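Local coordinates for DUF3298 domain-containing protein (Pseudomonas aeruginosa, PDB 4E72) that is of unknown function but carries a signal sequence and a lipoprotein-type motif, consistent with a lipid-anchored protein of the bacterial cell envelope, at residues A[34-39]-A[89-94]; A[50-55]-A[85-90]; A[100-105]-A[116-121]; A[175-180]-A[189-194]. All coordinates share one frame; numbering follows the deposited sequence. Where two conformers were deposited one is given.

Contact 1 (A[34-39]-A[89-94]); sequences DTLKFP and AKVREQ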
loop_
_atom_site.group_PDB
_atom_site.type_symbol
_atom_site.label_atom_id
_atom_site.label_comp_id
_atom_site.label_asym_id
_atom_site.label_seq_id
_atom_site.Cartn_x
_atom_site.Cartn_y
_atom_site.Cartn_z
ATOM N N ASP A 34 -9.725 2.027 10.155
ATOM C CA ASP A 34 -9.136 3.357 10.317
ATOM C C ASP A 34 -8.959 3.981 8.935
ATOM O O ASP A 34 -7.939 3.781 8.280
ATOM C CB ASP A 34 -7.798 3.259 11.081
ATOM C CG ASP A 34 -7.067 4.575 11.332
ATOM O OD1 ASP A 34 -7.650 5.658 11.036
ATOM O OD2 ASP A 34 -5.903 4.529 11.804
ATOM N N THR A 35 -9.967 4.724 8.482
ATOM C CA THR A 35 -9.921 5.282 7.141
ATOM C C THR A 35 -9.913 6.823 7.170
ATOM O O THR A 35 -9.767 7.428 8.242
ATOM C CB THR A 35 -11.023 4.667 6.283
ATOM O OG1 THR A 35 -10.733 4.935 4.912
ATOM C CG2 THR A 35 -12.436 5.126 6.678
ATOM N N LEU A 36 -10.004 7.435 5.964
ATOM C CA LEU A 36 -9.928 8.872 5.741
ATOM C C LEU A 36 -10.994 9.416 4.804
ATOM O O LEU A 36 -11.372 8.767 3.821
ATOM C CB LEU A 36 -8.571 9.220 5.092
ATOM C CG LEU A 36 -7.279 8.921 5.828
ATOM C CD1 LEU A 36 -6.119 8.998 4.866
ATOM C CD2 LEU A 36 -7.063 9.888 6.989
ATOM N N LYS A 37 -11.391 10.669 5.076
ATOM C CA LYS A 37 -12.280 11.490 4.262
ATOM C C LYS A 37 -11.551 12.797 3.960
ATOM O O LYS A 37 -10.779 13.276 4.789
ATOM C CB LYS A 37 -13.631 11.728 4.940
ATOM C CG LYS A 37 -14.709 10.786 4.424
ATOM C CD LYS A 37 -16.073 11.097 5.010
ATOM C CE LYS A 37 -17.095 10.051 4.641
ATOM N NZ LYS A 37 -18.429 10.363 5.223
ATOM N N PHE A 38 -11.746 13.329 2.751
ATOM C CA PHE A 38 -11.122 14.563 2.286
ATOM C C PHE A 38 -12.233 15.589 1.984
ATOM O O PHE A 38 -12.928 15.463 0.967
ATOM C CB PHE A 38 -10.215 14.299 1.062
ATOM C CG PHE A 38 -9.004 13.418 1.311
ATOM C CD1 PHE A 38 -9.084 12.034 1.170
ATOM C CD2 PHE A 38 -7.769 13.977 1.627
ATOM C CE1 PHE A 38 -7.959 11.226 1.360
ATOM C CE2 PHE A 38 -6.642 13.163 1.827
ATOM C CZ PHE A 38 -6.746 11.797 1.687
ATOM N N PRO A 39 -12.458 16.579 2.886
ATOM C CA PRO A 39 -13.545 17.554 2.655
ATOM C C PRO A 39 -13.405 18.364 1.348
ATOM O O PRO A 39 -14.420 18.625 0.699
ATOM C CB PRO A 39 -13.459 18.475 3.879
ATOM C CG PRO A 39 -12.756 17.676 4.922
ATOM C CD PRO A 39 -11.772 16.839 4.172
ATOM N N ALA A 89 -6.041 3.090 6.154
ATOM C CA ALA A 89 -5.653 4.045 5.126
ATOM C C ALA A 89 -5.141 5.284 5.809
ATOM O O ALA A 89 -5.823 5.828 6.702
ATOM C CB ALA A 89 -6.840 4.382 4.236
ATOM N N LYS A 90 -3.911 5.683 5.464
ATOM C CA LYS A 90 -3.284 6.893 6.009
ATOM C C LYS A 90 -2.481 7.617 4.926
ATOM O O LYS A 90 -1.952 6.989 3.994
ATOM C CB LYS A 90 -2.418 6.624 7.266
ATOM C CG LYS A 90 -1.206 5.721 7.064
ATOM C CD LYS A 90 -0.212 5.866 8.208
ATOM C CE LYS A 90 1.181 5.443 7.794
ATOM N NZ LYS A 90 2.191 5.707 8.862
ATOM N N VAL A 91 -2.429 8.943 5.038
ATOM C CA VAL A 91 -1.652 9.763 4.124
ATOM C C VAL A 91 -0.169 9.553 4.453
ATOM O O VAL A 91 0.262 9.836 5.559
ATOM C CB VAL A 91 -2.046 11.262 4.136
ATOM C CG1 VAL A 91 -1.088 12.081 3.270
ATOM C CG2 VAL A 91 -3.489 11.457 3.662
ATOM N N ARG A 92 0.578 8.979 3.510
ATOM C CA ARG A 92 2.006 8.792 3.688
ATOM C C ARG A 92 2.695 10.130 3.398
ATOM O O ARG A 92 3.568 10.535 4.159
ATOM C CB ARG A 92 2.545 7.646 2.789
ATOM C CG ARG A 92 4.059 7.476 2.959
ATOM C CD ARG A 92 4.574 6.129 2.542
ATOM N NE ARG A 92 6.030 6.138 2.529
ATOM C CZ ARG A 92 6.803 5.067 2.623
ATOM N NH1 ARG A 92 6.265 3.861 2.768
ATOM N NH2 ARG A 92 8.124 5.191 2.573
ATOM N N GLU A 93 2.316 10.813 2.289
ATOM C CA GLU A 93 2.909 12.104 1.910
ATOM C C GLU A 93 1.988 12.947 1.061
ATOM O O GLU A 93 1.121 12.425 0.358
ATOM C CB GLU A 93 4.212 11.901 1.119
ATOM C CG GLU A 93 5.465 11.779 1.972
ATOM C CD GLU A 93 6.564 10.947 1.344
ATOM O OE1 GLU A 93 7.098 11.373 0.295
ATOM O OE2 GLU A 93 6.898 9.876 1.904
ATOM N N GLN A 94 2.215 14.263 1.101
ATOM C CA GLN A 94 1.556 15.257 0.256
ATOM C C GLN A 94 2.625 16.182 -0.254
ATOM O O GLN A 94 3.333 16.790 0.562
ATOM C CB GLN A 94 0.462 16.028 1.004
ATOM C CG GLN A 94 -0.768 15.179 1.222
ATOM C CD GLN A 94 -1.959 16.007 1.565
ATOM O OE1 GLN A 94 -2.492 16.729 0.731
ATOM N NE2 GLN A 94 -2.423 15.880 2.789
#

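Contact 2 (A[50-55]-A[85-90]); sequences RALLEM and SYLQAK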
loop_
_atom_site.group_PDB
_atom_site.type_symbol
_atom_site.label_atom_id
_atom_site.label_comp_id
_atom_site.label_asym_id
_atom_site.label_seq_id
_atom_site.Cartn_x
_atom_site.Cartn_y
_atom_site.Cartn_z
ATOM N N ARG A 50 -12.908 1.757 -1.741
ATOM C CA ARG A 50 -12.791 0.644 -2.689
ATOM C C ARG A 50 -11.415 -0.032 -2.576
ATOM O O ARG A 50 -11.352 -1.266 -2.559
ATOM C CB ARG A 50 -13.042 1.122 -4.138
ATOM C CG ARG A 50 -12.566 0.145 -5.221
ATOM C CD ARG A 50 -13.604 -0.898 -5.588
ATOM N NE ARG A 50 -14.234 -0.583 -6.870
ATOM C CZ ARG A 50 -13.852 -1.088 -8.039
ATOM N NH1 ARG A 50 -12.847 -1.955 -8.102
ATOM N NH2 ARG A 50 -14.477 -0.734 -9.156
ATOM N N ALA A 51 -10.328 0.766 -2.474
ATOM C CA ALA A 51 -8.961 0.242 -2.370
ATOM C C ALA A 51 -8.800 -0.600 -1.096
ATOM O O ALA A 51 -8.102 -1.616 -1.130
ATOM C CB ALA A 51 -7.939 1.374 -2.408
ATOM N N LEU A 52 -9.482 -0.219 0.010
ATOM C CA LEU A 52 -9.437 -1.023 1.236
ATOM C C LEU A 52 -10.270 -2.286 1.094
ATOM O O LEU A 52 -9.839 -3.340 1.539
ATOM C CB LEU A 52 -9.924 -0.238 2.442
ATOM C CG LEU A 52 -8.959 0.774 2.995
ATOM C CD1 LEU A 52 -9.674 1.705 3.963
ATOM C CD2 LEU A 52 -7.748 0.092 3.620
ATOM N N LEU A 53 -11.424 -2.195 0.406
ATOM C CA LEU A 53 -12.297 -3.350 0.177
ATOM C C LEU A 53 -11.613 -4.413 -0.684
ATOM O O LEU A 53 -11.858 -5.601 -0.465
ATOM C CB LEU A 53 -13.630 -2.932 -0.452
ATOM C CG LEU A 53 -14.629 -2.272 0.492
ATOM C CD1 LEU A 53 -15.770 -1.636 -0.292
ATOM C CD2 LEU A 53 -15.152 -3.264 1.542
ATOM N N GLU A 54 -10.736 -3.988 -1.627
ATOM C CA GLU A 54 -9.945 -4.875 -2.510
ATOM C C GLU A 54 -8.972 -5.735 -1.706
ATOM O O GLU A 54 -8.688 -6.867 -2.089
ATOM C CB GLU A 54 -9.148 -4.048 -3.544
ATOM C CG GLU A 54 -9.981 -3.460 -4.684
ATOM C CD GLU A 54 -10.590 -4.403 -5.711
ATOM O OE1 GLU A 54 -10.146 -5.571 -5.819
ATOM O OE2 GLU A 54 -11.529 -3.962 -6.412
HETATM N N MSE A 55 -8.473 -5.204 -0.586
HETATM C CA MSE A 55 -7.546 -5.910 0.305
HETATM C C MSE A 55 -8.240 -6.988 1.146
HETATM O O MSE A 55 -7.563 -7.722 1.862
HETATM C CB MSE A 55 -6.851 -4.920 1.232
HETATM C CG MSE A 55 -6.188 -3.773 0.504
HETATM SE SE MSE A 55 -5.333 -2.651 1.799
HETATM C CE MSE A 55 -3.666 -3.615 1.901
ATOM N N SER A 85 -10.036 -8.727 11.713
ATOM C CA SER A 85 -9.768 -8.063 10.457
ATOM C C SER A 85 -9.470 -6.586 10.743
ATOM O O SER A 85 -10.238 -5.922 11.454
ATOM C CB SER A 85 -10.949 -8.248 9.497
ATOM O OG SER A 85 -10.805 -7.456 8.332
ATOM N N TYR A 86 -8.313 -6.101 10.225
ATOM C CA TYR A 86 -7.810 -4.731 10.362
ATOM C C TYR A 86 -7.617 -4.144 8.997
ATOM O O TYR A 86 -6.989 -4.776 8.153
ATOM C CB TYR A 86 -6.453 -4.673 11.121
ATOM C CG TYR A 86 -6.488 -5.096 12.571
ATOM C CD1 TYR A 86 -6.466 -6.442 12.926
ATOM C CD2 TYR A 86 -6.452 -4.155 13.593
ATOM C CE1 TYR A 86 -6.493 -6.842 14.266
ATOM C CE2 TYR A 86 -6.470 -4.540 14.938
ATOM C CZ TYR A 86 -6.484 -5.887 15.268
ATOM O OH TYR A 86 -6.492 -6.275 16.586
ATOM N N LEU A 87 -8.131 -2.936 8.784
ATOM C CA LEU A 87 -7.983 -2.180 7.540
ATOM C C LEU A 87 -7.593 -0.759 7.875
ATOM O O LEU A 87 -8.203 -0.128 8.766
ATOM C CB LEU A 87 -9.271 -2.178 6.695
ATOM C CG LEU A 87 -9.698 -3.486 6.024
ATOM C CD1 LEU A 87 -11.111 -3.333 5.494
ATOM C CD2 LEU A 87 -8.763 -3.875 4.886
ATOM N N GLN A 88 -6.574 -0.254 7.191
ATOM C CA GLN A 88 -6.106 1.092 7.486
ATOM C C GLN A 88 -5.626 1.828 6.236
ATOM O O GLN A 88 -4.893 1.279 5.395
ATOM C CB GLN A 88 -4.989 1.056 8.551
ATOM C CG GLN A 88 -4.500 2.442 8.942
ATOM C CD GLN A 88 -3.174 2.375 9.616
ATOM O OE1 GLN A 88 -3.084 2.162 10.821
ATOM N NE2 GLN A 88 -2.112 2.567 8.849
ATOM N N ALA A 89 -6.041 3.090 6.154
ATOM C CA ALA A 89 -5.653 4.045 5.126
ATOM C C ALA A 89 -5.141 5.284 5.809
ATOM O O ALA A 89 -5.823 5.828 6.702
ATOM C CB ALA A 89 -6.840 4.382 4.236
ATOM N N LYS A 90 -3.911 5.683 5.464
ATOM C CA LYS A 90 -3.284 6.893 6.009
ATOM C C LYS A 90 -2.481 7.617 4.926
ATOM O O LYS A 90 -1.952 6.989 3.994
ATOM C CB LYS A 90 -2.418 6.624 7.266
ATOM C CG LYS A 90 -1.206 5.721 7.064
ATOM C CD LYS A 90 -0.212 5.866 8.208
ATOM C CE LYS A 90 1.181 5.443 7.794
ATOM N NZ LYS A 90 2.191 5.707 8.862
#

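Contact 3 (A[100-105]-A[116-121]); sequences IIELSS and PGRGFI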
loop_
_atom_site.group_PDB
_atom_site.type_symbol
_atom_site.label_atom_id
_atom_site.label_comp_id
_atom_site.label_asym_id
_atom_site.label_seq_id
_atom_site.Cartn_x
_atom_site.Cartn_y
_atom_site.Cartn_z
ATOM N N ILE A 100 -0.144 10.790 -1.484
ATOM C CA ILE A 100 0.317 9.401 -1.436
ATOM C C ILE A 100 -0.337 8.748 -0.229
ATOM O O ILE A 100 -0.035 9.107 0.894
ATOM C CB ILE A 100 1.863 9.208 -1.455
ATOM C CG1 ILE A 100 2.607 10.116 -2.459
ATOM C CG2 ILE A 100 2.250 7.704 -1.562
ATOM C CD1 ILE A 100 2.152 10.150 -3.929
ATOM N N ILE A 101 -1.296 7.869 -0.477
ATOM C CA ILE A 101 -2.042 7.152 0.550
ATOM C C ILE A 101 -1.462 5.760 0.678
ATOM O O ILE A 101 -1.337 5.059 -0.327
ATOM C CB ILE A 101 -3.574 7.119 0.246
ATOM C CG1 ILE A 101 -4.156 8.565 0.258
ATOM C CG2 ILE A 101 -4.319 6.231 1.271
ATOM C CD1 ILE A 101 -5.455 8.728 -0.445
ATOM N N GLU A 102 -1.083 5.382 1.911
ATOM C CA GLU A 102 -0.584 4.038 2.222
ATOM C C GLU A 102 -1.704 3.222 2.862
ATOM O O GLU A 102 -2.382 3.700 3.788
ATOM C CB GLU A 102 0.658 4.068 3.121
ATOM C CG GLU A 102 1.441 2.768 2.992
ATOM C CD GLU A 102 2.735 2.593 3.765
ATOM O OE1 GLU A 102 3.478 3.583 3.962
ATOM O OE2 GLU A 102 3.037 1.429 4.113
ATOM N N LEU A 103 -1.889 1.985 2.356
ATOM C CA LEU A 103 -2.923 1.045 2.787
ATOM C C LEU A 103 -2.339 -0.152 3.518
ATOM O O LEU A 103 -1.341 -0.710 3.072
ATOM C CB LEU A 103 -3.712 0.544 1.564
ATOM C CG LEU A 103 -4.163 1.614 0.555
ATOM C CD1 LEU A 103 -4.338 1.015 -0.799
ATOM C CD2 LEU A 103 -5.441 2.319 1.017
ATOM N N SER A 104 -2.972 -0.544 4.642
ATOM C CA SER A 104 -2.587 -1.685 5.488
ATOM C C SER A 104 -3.784 -2.522 5.796
ATOM O O SER A 104 -4.866 -1.997 6.074
ATOM C CB SER A 104 -1.989 -1.228 6.822
ATOM O OG SER A 104 -0.927 -0.312 6.657
ATOM N N SER A 105 -3.567 -3.818 5.832
ATOM C CA SER A 105 -4.573 -4.790 6.214
ATOM C C SER A 105 -3.911 -5.886 7.029
ATOM O O SER A 105 -2.715 -6.164 6.857
ATOM C CB SER A 105 -5.282 -5.364 4.989
ATOM O OG SER A 105 -4.387 -6.078 4.157
ATOM N N PRO A 116 -0.936 -10.290 6.432
ATOM C CA PRO A 116 -0.817 -8.841 6.188
ATOM C C PRO A 116 -0.918 -8.464 4.696
ATOM O O PRO A 116 -0.561 -9.245 3.806
ATOM C CB PRO A 116 0.571 -8.511 6.732
ATOM C CG PRO A 116 1.373 -9.769 6.512
ATOM C CD PRO A 116 0.395 -10.937 6.508
ATOM N N GLY A 117 -1.402 -7.250 4.444
ATOM C CA GLY A 117 -1.476 -6.662 3.114
ATOM C C GLY A 117 -1.016 -5.215 3.152
ATOM O O GLY A 117 -1.175 -4.531 4.167
ATOM N N ARG A 118 -0.437 -4.739 2.049
ATOM C CA ARG A 118 0.018 -3.340 1.885
ATOM C C ARG A 118 -0.355 -2.899 0.515
ATOM O O ARG A 118 -0.517 -3.739 -0.354
ATOM C CB ARG A 118 1.539 -3.142 2.119
ATOM C CG ARG A 118 2.021 -3.347 3.539
ATOM C CD ARG A 118 1.594 -2.268 4.518
ATOM N NE ARG A 118 2.178 -2.493 5.844
ATOM C CZ ARG A 118 1.738 -3.376 6.744
ATOM N NH1 ARG A 118 0.673 -4.132 6.483
ATOM N NH2 ARG A 118 2.365 -3.518 7.904
ATOM N N GLY A 119 -0.503 -1.594 0.331
ATOM C CA GLY A 119 -0.854 -0.987 -0.952
ATOM C C GLY A 119 -0.619 0.513 -0.967
ATOM O O GLY A 119 -0.417 1.149 0.081
ATOM N N PHE A 120 -0.620 1.082 -2.164
ATOM C CA PHE A 120 -0.475 2.533 -2.325
ATOM C C PHE A 120 -1.583 3.078 -3.204
ATOM O O PHE A 120 -2.107 2.370 -4.072
ATOM C CB PHE A 120 0.882 2.910 -2.953
ATOM C CG PHE A 120 2.111 2.706 -2.106
ATOM C CD1 PHE A 120 2.227 3.316 -0.855
ATOM C CD2 PHE A 120 3.203 2.004 -2.600
ATOM C CE1 PHE A 120 3.387 3.157 -0.083
ATOM C CE2 PHE A 120 4.368 1.860 -1.836
ATOM C CZ PHE A 120 4.447 2.423 -0.577
ATOM N N ILE A 121 -1.921 4.338 -2.983
ATOM C CA ILE A 121 -2.756 5.157 -3.854
ATOM C C ILE A 121 -1.889 6.381 -4.186
ATOM O O ILE A 121 -1.390 7.042 -3.275
ATOM C CB ILE A 121 -4.136 5.560 -3.274
ATOM C CG1 ILE A 121 -4.978 4.340 -2.827
ATOM C CG2 ILE A 121 -4.899 6.475 -4.277
ATOM C CD1 ILE A 121 -6.244 4.702 -1.983
#

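Contact 4 (A[175-180]-A[189-194]); sequences QRTPHV and LKYDAY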
loop_
_atom_site.group_PDB
_atom_site.type_symbol
_atom_site.label_atom_id
_atom_site.label_comp_id
_atom_site.label_asym_id
_atom_site.label_seq_id
_atom_site.Cartn_x
_atom_site.Cartn_y
_atom_site.Cartn_z
ATOM N N GLN A 175 11.727 -9.768 -7.853
ATOM C CA GLN A 175 10.357 -9.887 -8.351
ATOM C C GLN A 175 9.787 -8.505 -8.554
ATOM O O GLN A 175 10.244 -7.573 -7.895
ATOM C CB GLN A 175 9.513 -10.647 -7.290
ATOM C CG GLN A 175 8.336 -11.439 -7.841
ATOM C CD GLN A 175 7.328 -11.825 -6.783
ATOM O OE1 GLN A 175 7.657 -12.407 -5.741
ATOM N NE2 GLN A 175 6.059 -11.555 -7.053
ATOM N N ARG A 176 8.771 -8.356 -9.415
ATOM C CA ARG A 176 8.117 -7.057 -9.555
ATOM C C ARG A 176 7.160 -6.883 -8.378
ATOM O O ARG A 176 6.847 -7.850 -7.680
ATOM C CB ARG A 176 7.333 -6.946 -10.881
ATOM C CG ARG A 176 8.171 -6.845 -12.159
ATOM C CD ARG A 176 7.220 -6.764 -13.339
ATOM N NE ARG A 176 7.909 -6.733 -14.626
ATOM C CZ ARG A 176 7.337 -6.356 -15.764
ATOM N NH1 ARG A 176 6.058 -5.995 -15.787
ATOM N NH2 ARG A 176 8.042 -6.325 -16.889
ATOM N N THR A 177 6.643 -5.679 -8.199
ATOM C CA THR A 177 5.650 -5.417 -7.171
ATOM C C THR A 177 4.562 -4.522 -7.754
ATOM O O THR A 177 4.901 -3.648 -8.532
ATOM C CB THR A 177 6.283 -4.818 -5.875
ATOM O OG1 THR A 177 5.244 -4.659 -4.899
ATOM C CG2 THR A 177 7.019 -3.470 -6.103
ATOM N N PRO A 178 3.262 -4.707 -7.415
ATOM C CA PRO A 178 2.247 -3.746 -7.886
ATOM C C PRO A 178 2.269 -2.415 -7.101
ATOM O O PRO A 178 1.605 -1.477 -7.536
ATOM C CB PRO A 178 0.912 -4.469 -7.642
ATOM C CG PRO A 178 1.213 -5.643 -6.834
ATOM C CD PRO A 178 2.665 -5.723 -6.520
ATOM N N HIS A 179 3.011 -2.319 -5.962
ATOM C CA HIS A 179 2.992 -1.155 -5.044
ATOM C C HIS A 179 4.184 -0.240 -5.228
ATOM O O HIS A 179 5.277 -0.477 -4.704
ATOM C CB HIS A 179 2.913 -1.613 -3.568
ATOM C CG HIS A 179 2.086 -2.853 -3.340
ATOM N ND1 HIS A 179 0.754 -2.927 -3.748
ATOM C CD2 HIS A 179 2.411 -3.995 -2.694
ATOM C CE1 HIS A 179 0.326 -4.115 -3.369
ATOM N NE2 HIS A 179 1.269 -4.781 -2.685
ATOM N N VAL A 180 3.942 0.842 -5.960
ATOM C CA VAL A 180 4.928 1.841 -6.334
ATOM C C VAL A 180 4.410 3.176 -5.873
ATOM O O VAL A 180 3.304 3.537 -6.252
ATOM C CB VAL A 180 5.171 1.825 -7.881
ATOM C CG1 VAL A 180 6.111 2.962 -8.328
ATOM C CG2 VAL A 180 5.697 0.476 -8.363
ATOM N N LEU A 189 9.374 1.348 -3.839
ATOM C CA LEU A 189 8.811 0.051 -4.247
ATOM C C LEU A 189 8.603 -0.748 -2.984
ATOM O O LEU A 189 9.577 -1.103 -2.305
ATOM C CB LEU A 189 9.664 -0.761 -5.241
ATOM C CG LEU A 189 10.168 -0.137 -6.535
ATOM C CD1 LEU A 189 10.633 -1.227 -7.472
ATOM C CD2 LEU A 189 9.108 0.644 -7.224
ATOM N N LYS A 190 7.342 -0.987 -2.636
ATOM C CA LYS A 190 6.993 -1.708 -1.419
ATOM C C LYS A 190 6.522 -3.131 -1.766
ATOM O O LYS A 190 5.667 -3.314 -2.632
ATOM C CB LYS A 190 5.923 -0.922 -0.640
ATOM C CG LYS A 190 5.345 -1.655 0.554
ATOM C CD LYS A 190 6.078 -1.357 1.807
ATOM C CE LYS A 190 5.180 -0.715 2.824
ATOM N NZ LYS A 190 5.888 -0.563 4.113
ATOM N N TYR A 191 7.086 -4.124 -1.066
ATOM C CA TYR A 191 6.839 -5.537 -1.310
ATOM C C TYR A 191 5.959 -6.172 -0.268
ATOM O O TYR A 191 6.068 -5.888 0.926
ATOM C CB TYR A 191 8.177 -6.310 -1.395
ATOM C CG TYR A 191 8.820 -6.058 -2.735
ATOM C CD1 TYR A 191 9.392 -4.821 -3.034
ATOM C CD2 TYR A 191 8.751 -7.008 -3.752
ATOM C CE1 TYR A 191 9.912 -4.550 -4.293
ATOM C CE2 TYR A 191 9.267 -6.744 -5.018
ATOM C CZ TYR A 191 9.820 -5.503 -5.295
ATOM O OH TYR A 191 10.281 -5.206 -6.561
ATOM N N ASP A 192 5.097 -7.069 -0.738
ATOM C CA ASP A 192 4.274 -7.869 0.143
ATOM C C ASP A 192 5.203 -8.772 0.925
ATOM O O ASP A 192 6.289 -9.121 0.440
ATOM C CB ASP A 192 3.248 -8.682 -0.666
ATOM C CG ASP A 192 2.043 -7.848 -1.098
ATOM O OD1 ASP A 192 1.414 -7.195 -0.212
ATOM O OD2 ASP A 192 1.687 -7.894 -2.303
ATOM N N ALA A 193 4.798 -9.128 2.138
ATOM C CA ALA A 193 5.554 -10.069 2.965
ATOM C C ALA A 193 5.700 -11.387 2.192
ATOM O O ALA A 193 4.799 -11.745 1.429
ATOM C CB ALA A 193 4.808 -10.304 4.274
ATOM N N TYR A 194 6.849 -12.053 2.318
ATOM C CA TYR A 194 7.090 -13.348 1.699
ATOM C C TYR A 194 7.154 -13.300 0.160
ATOM O O TYR A 194 6.848 -14.301 -0.471
ATOM C CB TYR A 194 5.979 -14.336 2.157
ATOM C CG TYR A 194 6.415 -15.774 2.279
ATOM C CD1 TYR A 194 7.316 -16.170 3.267
ATOM C CD2 TYR A 194 5.855 -16.760 1.471
ATOM C CE1 TYR A 194 7.668 -17.508 3.430
ATOM C CE2 TYR A 194 6.175 -18.104 1.646
ATOM C CZ TYR A 194 7.104 -18.470 2.606
ATOM O OH TYR A 194 7.488 -19.781 2.723
HETATM O O HOH W 1 4.771 -7.174 -3.517
#

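Contact 1 (A[34-39]-A[89-94])
The Phe38 ring meets Val91 at its edge: CG2 of Val91 lies near the ring plane, 3.8 Å from Phe38 CZ, so the valine branch abuts the rim and not a face. Leu9, Leu44 of helix 44-54 and Ile101 of strand 98-108 also touch the Phe38 side chain. The same Val91 CG2 lies 3.8 Å from Leu36 CD1, which makes one methyl the meeting point of two side chains from segment 34-39. With CG on the side of its backbone N (chi1 -61°), Leu36 turns its branch over the backbone of the other strand, CG being 3.5 Å from Ala89 O. Strands 30-37 and 84-95 are parallel neighbours in the mixed six-stranded sheet, but these short segments splay by 61°. A single backbone bond therefore joins them, Ala89 N to Asp34 O at 2.9 Å, with an N-H...O angle of 172°; beyond it side-chain packing takes over. Asp34 directs its carboxylate to Arg13 of the adjoining strand 12-19 in a salt bridge. Further along, a classic beta bulge at Arg92 and Glu93 sets two residues opposite the single Ile100 of strand 98-108. Thr35 OG1 approaches Ala89 CB at 4.0 Å, near Leu52 of helix 44-54.

Contact 2 (A[50-55]-A[85-90])
Helix 44-54 packs on one face of the mixed sheet, and the part of it at residues 50-55 lies against strand 84-95. The short axes approach to 8.9 Å with their N-to-C directions 145° apart, so the helix runs roughly against the strand at a clear slant. Leu52 and Leu87 carry the contact between them; their CA atoms, 6.6 Å apart, are the nearest pair across the two segments. Leu52 spreads its two methyls over neighbouring residues of the strand. Its CG stands beside the backbone N (chi1 -76°), a torsion that carries the branch to the strand and sets CD1 against the methyl of Ala89, 3.9 Å from Ala89 CB. Leu52 CD2 settles over the backbone, 3.6 Å from Gln88 O, and also touches Leu87 CB at 4.1 Å. The alternation of the strand accounts for this pattern: Leu87 and Ala89 point their CB atoms toward the helix, whereas Gln88 between them points its own away and offers its backbone. Leu87 answers with its own branch: CD2 comes within 3.6 Å of Leu52 O, an apolar approach to a helix carbonyl, and lies 4.3 Å from CB of selenomethionine Met55. Leu87 also touches Leu68 of helix 68-78, and Met55 continues onto Leu103 and Ser105 of strand 98-108. Leu52, Met55, Leu87 and Ala89 thus make the interface by van der Waals packing, as is typical of a helix packed on one face of a mixed, mainly antiparallel sheet.

Contact 3 (A[100-105]-A[116-121])
Ile101, Leu103 and Ile121 form the apolar centre on one face of the hairpin made by strands 98-108 and 115-124. Ile101 CB lies 3.9 Å from Ile121 CB, while Leu103 crosses Ile121 at about a right angle, Leu103 CD2 being 3.9 Å from Ile121 CD1. Helix 44-54 covers this face through Leu44, Val48 and Ala51. Opposite Leu103 and Ser105 stand Gly119 and Gly117; Ser105 OG comes 3.1 Å from Gly117 CA, where a side chain would otherwise project. Six backbone bonds join the antiparallel strands, among them Ile121 N to Ile101 O at 2.8 Å. On the other face, Glu102 runs alongside Phe120, Glu102 CG 3.7 Å from Phe120 CE1. Arg118 bends at chi2 (-71°), bringing its guanidinium back across the partner strand, with Ser104 OG over one face. Arg118 NH1 donates to O of the preceding Gly117 at 3.0 Å; that oxygen lies in the guanidinium plane, but NH1 meets the carbonyl from above its plane, and Ser105 N from the opposite face. Two donors thus grip one acceptor. Glu102 OE2 remains 4.4 Å from Arg118 NE, so any attraction there is probably secondary to the carboxylate's salt bridge with Arg92, supplemented by a weak, long pair with Lys190.

Contact 4 (A[175-180]-A[189-194])
Gln175 starts the contact by accepting a bond from Tyr191: OH of Tyr191 donates to the backbone O of Gln175 at 2.7 Å, in the carbonyl plane. Segment 175-180 leads into strand 179-181, which forms a beta hairpin with strand 187-190 in the small antiparallel sheet within the DUF3298 family region. Thr177 then uses both branches. Its OG1, anti to the backbone N (chi1 -177°), donates to Lys190 O at 2.7 Å, while CB with CG2 lies over one face of the Tyr191 ring; Thr177 CB is 3.7 Å from the ring centroid and 14° off its normal, a CH-pi contact. The tyrosine is thus held at its hydroxyl and across its ring. Pro178 places CD over one face of the His179 imidazole. At the ring edge, His179 NE2 donates to Asp192 OD2 at 3.2 Å, with the ring and carboxylate planes nearly perpendicular (89°); the oxygen is approached from above the carboxylate plane, so this His-carboxylate bond is far from coplanar. His179 O also accepts from Lys190 N, while the Lys190 ammonium pairs with Glu205. Val180 runs alongside Leu189, Val180 CG2 3.6 Å from Leu189 CD2, and Leu189 continues toward Phe145 and Trp146 of helix 142-159. Beside Asp192, a water donates to Thr177 OG1 at 2.9 Å and accepts from Asp192 N at 2.8 Å.

How the contacts relate
Contacts 1, 2 and 3 occupy the six-stranded mixed sheet and the helix packed on it. Contacts 1 and 2 share strand 84-95, with centres about 12 Å apart, while contact 3 uses the next two strands, 98-108 and 115-124, its centre about 7 Å from that of contact 2. Contact 4 belongs to the separate three-stranded sheet, its centre about 21 Å from that of contact 1 and 11 Å from that of contact 3. Contacts 1 and 2 both end on strand 84-95; contact 3 and then contact 4 follow along the chain. Contact 3 meets contact 4 where Phe120 packs on His179 and Lys190, so the two sheets meet through these three residues.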